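Local coordinates for designed helical repeat protein (Synthetic construct, PDB 5CWF), which has no known natural function, being a de novo designed helical repeat protein made to explore the range of possible repeat architectures, at residues L63-D69 against A110-D115; D114-E120 against N158-R164; L147-V151 against I166-A170. One frame throughout, in Å; residues are numbered along the deposited sequence. Where two conformers were deposited one is given.

Contact 1. Residues L63-D69 against A110-D115; sequences LAAKNND and AKNNDD. With CA (calcium ion), chain L.
Asn67 and Asn113 meet through a calcium ion. Calcium binds Asn67 O at 2.2 Å and Asn113 OD1 at 2.4 Å, and a water is a further ligand. Behind this first shell the two asparagine amides stack, their planes 27° apart. Asn67 ND2 gives a nearly straight hydrogen bond to Ala110 O, 2.9 Å long and in the plane of its own amide. Its CG lies anti to the carbonyl carbon (chi1 -71°), which turns the amide to the end of helix 93-111. A water links the same ND2 to Lys111 O.

Asp115 OD1 accepts two bonds from the loop after helix 48-67. Asn68 ND2 reaches the anti lone pair of Asp115 OD1 at 2.9 Å. Asp69 N meets Asp115 OD1 at 3.1 Å on the syn side, 35° out of the carboxylate plane. With an alanine here the double acceptor is gone, which would probably leave Asp69 N without this partner and the Asn68 amide freer to turn.

Below the polar layer, Ala110 CB packs 3.9 Å from Ala64 CB, and Leu63 CD1 lies against Lys111 CB. The contact joins the C-terminal ends of helices 48-67 and 93-111, and Ile76 of helix 70-89 touches Ala64, Asn68 and Ala110.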
# COMPACT_ATOMS: atom_id res chain seq x y z
N LEU A 63 -1.61 10.50 4.56
CA LEU A 63 -2.77 10.55 5.44
C LEU A 63 -2.59 9.71 6.69
O LEU A 63 -3.04 10.11 7.78
CB LEU A 63 -4.04 10.08 4.72
CG LEU A 63 -4.63 11.02 3.69
CD1 LEU A 63 -5.80 10.33 3.01
CD2 LEU A 63 -5.06 12.33 4.32
N ALA A 64 -1.93 8.57 6.55
CA ALA A 64 -1.68 7.71 7.70
C ALA A 64 -0.71 8.39 8.66
O ALA A 64 -0.88 8.32 9.88
CB ALA A 64 -1.14 6.38 7.27
N ALA A 65 0.28 9.09 8.12
CA ALA A 65 1.22 9.78 8.99
C ALA A 65 0.48 10.85 9.79
O ALA A 65 0.81 11.12 10.94
CB ALA A 65 2.34 10.39 8.21
N LYS A 66 -0.54 11.43 9.18
CA LYS A 66 -1.30 12.49 9.83
C LYS A 66 -2.40 11.97 10.75
O LYS A 66 -2.64 12.54 11.81
CB LYS A 66 -1.92 13.38 8.75
CG LYS A 66 -2.76 14.53 9.24
CD LYS A 66 -3.09 15.47 8.08
CE LYS A 66 -4.49 16.06 8.21
NZ LYS A 66 -5.57 15.08 7.88
N ASN A 67 -3.05 10.89 10.34
CA ASN A 67 -4.25 10.41 11.03
C ASN A 67 -4.01 9.32 12.06
O ASN A 67 -4.69 9.27 13.07
CB ASN A 67 -5.28 9.91 10.02
CG ASN A 67 -5.92 11.04 9.22
OD1 ASN A 67 -5.84 12.20 9.60
ND2 ASN A 67 -6.57 10.70 8.11
N ASN A 68 -3.06 8.43 11.79
CA ASN A 68 -2.96 7.22 12.61
C ASN A 68 -1.86 7.24 13.67
O ASN A 68 -0.96 8.07 13.64
CB ASN A 68 -2.78 6.01 11.69
CG ASN A 68 -3.97 5.80 10.79
OD1 ASN A 68 -3.91 6.08 9.59
ND2 ASN A 68 -5.07 5.33 11.36
N ASP A 69 -1.98 6.31 14.61
CA ASP A 69 -0.93 5.99 15.58
C ASP A 69 0.40 5.73 14.89
O ASP A 69 0.42 5.28 13.74
CB ASP A 69 -1.35 4.76 16.38
CG ASP A 69 -0.34 4.36 17.43
OD1 ASP A 69 0.16 5.25 18.14
OD2 ASP A 69 -0.05 3.15 17.53
N ALA A 110 -6.60 4.74 5.65
CA ALA A 110 -5.87 5.87 6.26
C ALA A 110 -6.76 7.11 6.40
O ALA A 110 -6.55 7.94 7.30
CB ALA A 110 -4.63 6.22 5.43
N LYS A 111 -7.75 7.23 5.52
CA LYS A 111 -8.62 8.40 5.50
C LYS A 111 -9.76 8.29 6.50
O LYS A 111 -10.28 9.30 7.00
CB LYS A 111 -9.19 8.59 4.07
CG LYS A 111 -10.03 9.82 3.84
CD LYS A 111 -10.54 9.91 2.40
CE LYS A 111 -9.40 10.04 1.38
NZ LYS A 111 -9.90 10.21 -0.02
N ASN A 112 -10.12 7.06 6.85
CA ASN A 112 -11.25 6.83 7.74
C ASN A 112 -10.90 7.00 9.22
O ASN A 112 -11.77 6.88 10.08
CB ASN A 112 -11.83 5.43 7.48
CG ASN A 112 -12.71 5.39 6.24
OD1 ASN A 112 -13.07 6.42 5.67
ND2 ASN A 112 -13.05 4.18 5.80
N ASN A 113 -9.63 7.27 9.52
CA ASN A 113 -9.23 7.56 10.90
C ASN A 113 -9.47 6.45 11.95
O ASN A 113 -9.69 6.76 13.12
CB ASN A 113 -9.91 8.84 11.38
CG ASN A 113 -8.91 9.89 11.87
OD1 ASN A 113 -7.97 9.57 12.61
ND2 ASN A 113 -9.17 11.15 11.55
N ASP A 114 -9.59 5.19 11.52
CA ASP A 114 -9.69 4.07 12.47
C ASP A 114 -8.39 3.23 12.53
O ASP A 114 -8.02 2.58 11.54
CB ASP A 114 -10.90 3.19 12.11
CG ASP A 114 -11.16 2.08 13.11
OD1 ASP A 114 -10.21 1.43 13.60
OD2 ASP A 114 -12.33 1.90 13.49
N ASP A 115 -7.67 3.26 13.66
CA ASP A 115 -6.37 2.58 13.74
C ASP A 115 -6.42 1.06 13.56
O ASP A 115 -5.49 0.48 13.00
CB ASP A 115 -5.66 2.84 15.08
CG ASP A 115 -5.06 4.23 15.19
OD1 ASP A 115 -4.70 4.83 14.15
OD2 ASP A 115 -4.88 4.71 16.32
CA CA L . -6.43 9.53 14.47
O HOH W 1 -8.99 12.01 6.95
O HOH W 2 -6.97 5.73 9.56
O HOH W 3 -6.63 11.80 14.06

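Contact 2. Residues D114-E120 against N158-R164; sequences DDEVARE and NDDETAR. With CA (calcium ion), chain J.
Charged groups meet around Arg164. Arg164 NH1 forms a weak hydrogen bond and salt bridge to Glu120 OE2 (3.3 Å), which sits at the guanidinium edge. Glu116 OE2 crosses to Arg164 NH1 at 3.5 Å; Asp160 OD2, on the same helix as Arg164, lies as far from Arg164 NH1. The Glu120 carboxylate stands nearly upright to the guanidinium, planes 83° apart. The Glu120 chain bends at chi2, which brings its carboxylate alongside Arg164 CG and CD.

Among polar bonds, Asn158 ND2 donates to Asp114 OD2 at 3.3 Å from above the carboxylate plane. Asp114 OD1 caps helix 115-134 by accepting from Val117 N. Asp159 OD1 likewise takes Thr162 N and caps helix 160-176. Asn158 is the C-prime residue of a Schellman motif.

Val117 sets CG2 3.5 Å from Asn158 OD1, with CG1 also against that oxygen, and CG2 packs on Asp160 CB. Glu120 CB meets Ala163 CB at 3.7 Å.

Calcium is held by Asp160 OD1 at 2.4 Å, by both carboxylate oxygens of Glu161, and by a water that also donates to Asn158 O. The two helix starts run 16° from parallel. Acidic groups crowd here, and Arg164 and calcium would probably offset their repulsion.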
# COMPACT_ATOMS: atom_id res chain seq x y z
N ASP A 114 -9.59 5.19 11.52
CA ASP A 114 -9.69 4.07 12.47
C ASP A 114 -8.39 3.23 12.53
O ASP A 114 -8.02 2.58 11.54
CB ASP A 114 -10.90 3.19 12.11
CG ASP A 114 -11.16 2.08 13.11
OD1 ASP A 114 -10.21 1.43 13.60
OD2 ASP A 114 -12.33 1.90 13.49
N ASP A 115 -7.67 3.26 13.66
CA ASP A 115 -6.37 2.58 13.74
C ASP A 115 -6.42 1.06 13.56
O ASP A 115 -5.49 0.48 13.00
CB ASP A 115 -5.66 2.84 15.08
CG ASP A 115 -5.06 4.23 15.19
OD1 ASP A 115 -4.70 4.83 14.15
OD2 ASP A 115 -4.88 4.71 16.32
N GLU A 116 -7.47 0.42 14.05
CA GLU A 116 -7.56 -1.04 13.98
C GLU A 116 -7.84 -1.46 12.54
O GLU A 116 -7.25 -2.42 12.03
CB GLU A 116 -8.64 -1.58 14.94
CG GLU A 116 -8.83 -3.11 14.94
CD GLU A 116 -7.94 -3.83 15.95
OE1 GLU A 116 -6.76 -3.45 16.08
OE2 GLU A 116 -8.44 -4.77 16.63
N VAL A 117 -8.73 -0.74 11.87
CA VAL A 117 -9.02 -1.04 10.47
C VAL A 117 -7.80 -0.75 9.60
O VAL A 117 -7.44 -1.54 8.73
CB VAL A 117 -10.24 -0.23 9.99
CG1 VAL A 117 -10.41 -0.32 8.48
CG2 VAL A 117 -11.49 -0.74 10.71
N ALA A 118 -7.12 0.37 9.85
CA ALA A 118 -5.97 0.73 9.05
C ALA A 118 -4.91 -0.36 9.18
O ALA A 118 -4.31 -0.77 8.19
CB ALA A 118 -5.43 2.07 9.47
N ARG A 119 -4.69 -0.84 10.40
CA ARG A 119 -3.70 -1.88 10.62
C ARG A 119 -4.06 -3.18 9.90
O ARG A 119 -3.19 -3.83 9.32
CB ARG A 119 -3.54 -2.16 12.11
CG ARG A 119 -2.78 -3.45 12.42
CD ARG A 119 -2.43 -3.57 13.90
NE ARG A 119 -1.41 -2.60 14.32
CZ ARG A 119 -0.95 -2.50 15.57
NH1 ARG A 119 -1.40 -3.30 16.52
NH2 ARG A 119 -0.03 -1.59 15.86
N GLU A 120 -5.32 -3.58 9.95
CA GLU A 120 -5.71 -4.86 9.36
C GLU A 120 -5.77 -4.79 7.83
O GLU A 120 -5.50 -5.77 7.16
CB GLU A 120 -7.04 -5.35 9.91
CG GLU A 120 -7.07 -5.68 11.42
CD GLU A 120 -5.93 -6.57 11.92
OE1 GLU A 120 -5.37 -7.36 11.15
OE2 GLU A 120 -5.67 -6.56 13.14
N ASN A 158 -15.38 -0.29 6.81
CA ASN A 158 -14.66 -0.15 8.08
C ASN A 158 -14.70 -1.47 8.86
O ASN A 158 -15.08 -1.51 10.02
CB ASN A 158 -15.23 1.01 8.91
CG ASN A 158 -14.17 1.68 9.77
OD1 ASN A 158 -13.06 2.00 9.30
ND2 ASN A 158 -14.48 1.88 11.04
N ASP A 159 -14.36 -2.56 8.18
CA ASP A 159 -14.59 -3.91 8.68
C ASP A 159 -13.26 -4.63 8.95
O ASP A 159 -12.71 -5.28 8.05
CB ASP A 159 -15.45 -4.67 7.68
CG ASP A 159 -15.83 -6.07 8.14
OD1 ASP A 159 -15.33 -6.53 9.18
OD2 ASP A 159 -16.65 -6.69 7.44
N ASP A 160 -12.75 -4.50 10.17
CA ASP A 160 -11.43 -5.05 10.52
C ASP A 160 -11.48 -6.57 10.61
O ASP A 160 -10.50 -7.24 10.28
CB ASP A 160 -10.90 -4.45 11.85
CG ASP A 160 -11.89 -4.55 13.03
OD1 ASP A 160 -13.06 -4.15 12.89
OD2 ASP A 160 -11.48 -4.99 14.13
N GLU A 161 -12.61 -7.13 11.02
CA GLU A 161 -12.74 -8.57 11.14
C GLU A 161 -12.62 -9.23 9.75
O GLU A 161 -11.91 -10.24 9.57
CB GLU A 161 -14.08 -8.93 11.82
CG GLU A 161 -14.14 -8.57 13.33
CD GLU A 161 -14.52 -7.11 13.63
OE1 GLU A 161 -14.97 -6.39 12.70
OE2 GLU A 161 -14.38 -6.68 14.81
N THR A 162 -13.29 -8.67 8.77
CA THR A 162 -13.22 -9.20 7.41
C THR A 162 -11.82 -9.01 6.82
O THR A 162 -11.31 -9.89 6.13
CB THR A 162 -14.30 -8.54 6.52
OG1 THR A 162 -15.59 -8.88 7.05
CG2 THR A 162 -14.21 -9.03 5.09
N ALA A 163 -11.18 -7.89 7.12
CA ALA A 163 -9.80 -7.70 6.65
C ALA A 163 -8.89 -8.83 7.15
O ALA A 163 -8.10 -9.41 6.38
CB ALA A 163 -9.28 -6.35 7.10
N ARG A 164 -9.01 -9.19 8.42
CA ARG A 164 -8.18 -10.26 8.98
C ARG A 164 -8.45 -11.60 8.30
O ARG A 164 -7.53 -12.37 8.07
CB ARG A 164 -8.37 -10.37 10.50
CG ARG A 164 -7.65 -9.26 11.27
CD ARG A 164 -7.64 -9.52 12.80
NE ARG A 164 -8.96 -9.43 13.41
CZ ARG A 164 -9.48 -8.33 13.97
NH1 ARG A 164 -8.80 -7.20 14.08
NH2 ARG A 164 -10.69 -8.40 14.47
CA CA J . -15.05 -4.23 14.16
O HOH W 4 -16.05 -3.51 12.15

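Contact 3. Residues L147-V151 against I166-A170; sequences LAKRV and IARQA
This contact belongs to the last antiparallel helix pair of the designed helical repeat. Helices 138-156 and 160-176 are joined by a short loop and pack side by side. The segments run at 166° to each other, with their axes 10.5 Å apart at closest approach.

Ile166 is the main wedge between them. Ile166 CD1 reaches the backbone of helix 138-156, coming within 3.5 Å of Arg150 C and touching Arg150 CB. Ile166 CG2, the other branch, meets Val151 CG2 at 3.6 Å and also lies near Leu147 O. The first torsion sets CG1 anti to the carbonyl carbon (chi1 -66°) and CG2 anti to the backbone N. The two branches therefore touch different parts of the facing helix.

Leu147 extends in the other direction, toward helix 160-176. Leu147 CD1 rests on Ala170, 3.9 Å from Ala170 CB, while CD2 comes to Gln169 OE1. Ile128 of helix 115-134 touches Leu147, Val151 and Ala170, so this apolar layer continues into the preceding helix. Val151 also reaches Ala105 of helix 93-111.

Arg150 and Gln169, both partly exposed, form the polar part. Arg150 bends at chi3 and lays one guanidinium face over Ile166 CG1, off centre toward the rim. The amide of Gln169 approaches the guanidinium edge, the two planes 35° apart. Gln169 NE2 is used by Glu165 OE2, one turn earlier on the same helix. Arg150 NH1 takes the other end of this amide, which fixes its turn. Arg150 NH1 donates to an in-plane lone pair of Gln169 OE1 at 2.7 Å.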
# COMPACT_ATOMS: atom_id res chain seq x y z
N LEU A 147 -9.28 -11.19 -4.09
CA LEU A 147 -9.05 -10.89 -2.68
C LEU A 147 -8.81 -9.40 -2.44
O LEU A 147 -9.30 -8.85 -1.46
CB LEU A 147 -7.88 -11.69 -2.15
CG LEU A 147 -8.06 -13.20 -2.06
CD1 LEU A 147 -6.86 -13.78 -1.34
CD2 LEU A 147 -9.34 -13.58 -1.33
N ALA A 148 -8.08 -8.76 -3.34
CA ALA A 148 -7.80 -7.33 -3.24
C ALA A 148 -9.07 -6.50 -3.35
O ALA A 148 -9.22 -5.48 -2.67
CB ALA A 148 -6.79 -6.92 -4.34
N LYS A 149 -9.98 -6.94 -4.20
CA LYS A 149 -11.28 -6.29 -4.34
C LYS A 149 -12.04 -6.38 -3.01
O LYS A 149 -12.75 -5.46 -2.61
CB LYS A 149 -12.11 -6.94 -5.44
CG LYS A 149 -11.66 -6.70 -6.88
CD LYS A 149 -11.26 -5.27 -7.16
CE LYS A 149 -11.03 -5.07 -8.65
NZ LYS A 149 -10.11 -3.93 -8.97
N ARG A 150 -11.88 -7.51 -2.33
CA ARG A 150 -12.56 -7.70 -1.03
C ARG A 150 -11.93 -6.85 0.07
O ARG A 150 -12.63 -6.37 0.96
CB ARG A 150 -12.55 -9.17 -0.65
CG ARG A 150 -13.44 -9.99 -1.55
CD ARG A 150 -13.36 -11.48 -1.26
NE ARG A 150 -13.64 -11.79 0.13
CZ ARG A 150 -13.15 -12.85 0.78
NH1 ARG A 150 -12.39 -13.72 0.14
NH2 ARG A 150 -13.45 -13.05 2.06
N VAL A 151 -10.62 -6.63 -0.01
CA VAL A 151 -9.93 -5.76 0.95
C VAL A 151 -10.45 -4.33 0.81
O VAL A 151 -10.75 -3.66 1.80
CB VAL A 151 -8.40 -5.79 0.73
CG1 VAL A 151 -7.70 -4.77 1.64
CG2 VAL A 151 -7.85 -7.17 1.01
N ILE A 166 -9.43 -12.04 5.19
CA ILE A 166 -8.83 -12.02 3.85
C ILE A 166 -7.32 -12.26 3.97
O ILE A 166 -6.75 -12.95 3.15
CB ILE A 166 -9.10 -10.69 3.12
CG1 ILE A 166 -10.60 -10.52 2.82
CG2 ILE A 166 -8.33 -10.63 1.80
CD1 ILE A 166 -10.99 -9.08 2.57
N ALA A 167 -6.69 -11.71 4.99
CA ALA A 167 -5.25 -11.92 5.18
C ALA A 167 -4.92 -13.39 5.38
O ALA A 167 -3.93 -13.89 4.83
CB ALA A 167 -4.74 -11.10 6.37
N ARG A 168 -5.74 -14.08 6.18
CA ARG A 168 -5.56 -15.52 6.39
C ARG A 168 -5.77 -16.32 5.11
O ARG A 168 -5.03 -17.25 4.83
CB ARG A 168 -6.49 -16.06 7.48
CG ARG A 168 -6.17 -15.61 8.91
CD ARG A 168 -7.15 -16.21 9.93
NE ARG A 168 -8.52 -15.73 9.78
CZ ARG A 168 -9.12 -14.86 10.60
NH1 ARG A 168 -8.49 -14.38 11.67
NH2 ARG A 168 -10.37 -14.50 10.36
N GLN A 169 -6.80 -15.98 4.34
CA GLN A 169 -7.06 -16.67 3.08
C GLN A 169 -5.93 -16.44 2.07
O GLN A 169 -5.55 -17.36 1.35
CB GLN A 169 -8.37 -16.22 2.45
CG GLN A 169 -9.62 -16.67 3.18
CD GLN A 169 -10.87 -15.99 2.65
OE1 GLN A 169 -10.90 -15.53 1.51
NE2 GLN A 169 -11.92 -15.93 3.47
N ALA A 170 -5.37 -15.24 2.04
CA ALA A 170 -4.25 -14.99 1.14
C ALA A 170 -3.03 -15.84 1.54
O ALA A 170 -2.38 -16.42 0.67
CB ALA A 170 -3.88 -13.52 1.11

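Contact 1 comes first along the chain; contact 2 starts at its end, sharing Asp114 and Asp115. The segments of contacts 2 and 3 alternate in sequence. The centres of contacts 1 and 2 are about 12 Å apart, and Asn68 ND2 also packs on Ala118 CB between them. Contact 3 lies about 12 Å from contact 2 between centres and about 21 Å from contact 1. Contacts 2 and 3 both use helix 160-176. Contact 1 joins the ends of helices 48-67 and 93-111, contact 2 the starts of helices 115-134 and 160-176. These two join every second helix, contact 3 two consecutive ones, so helices are held to the next and to the next but one.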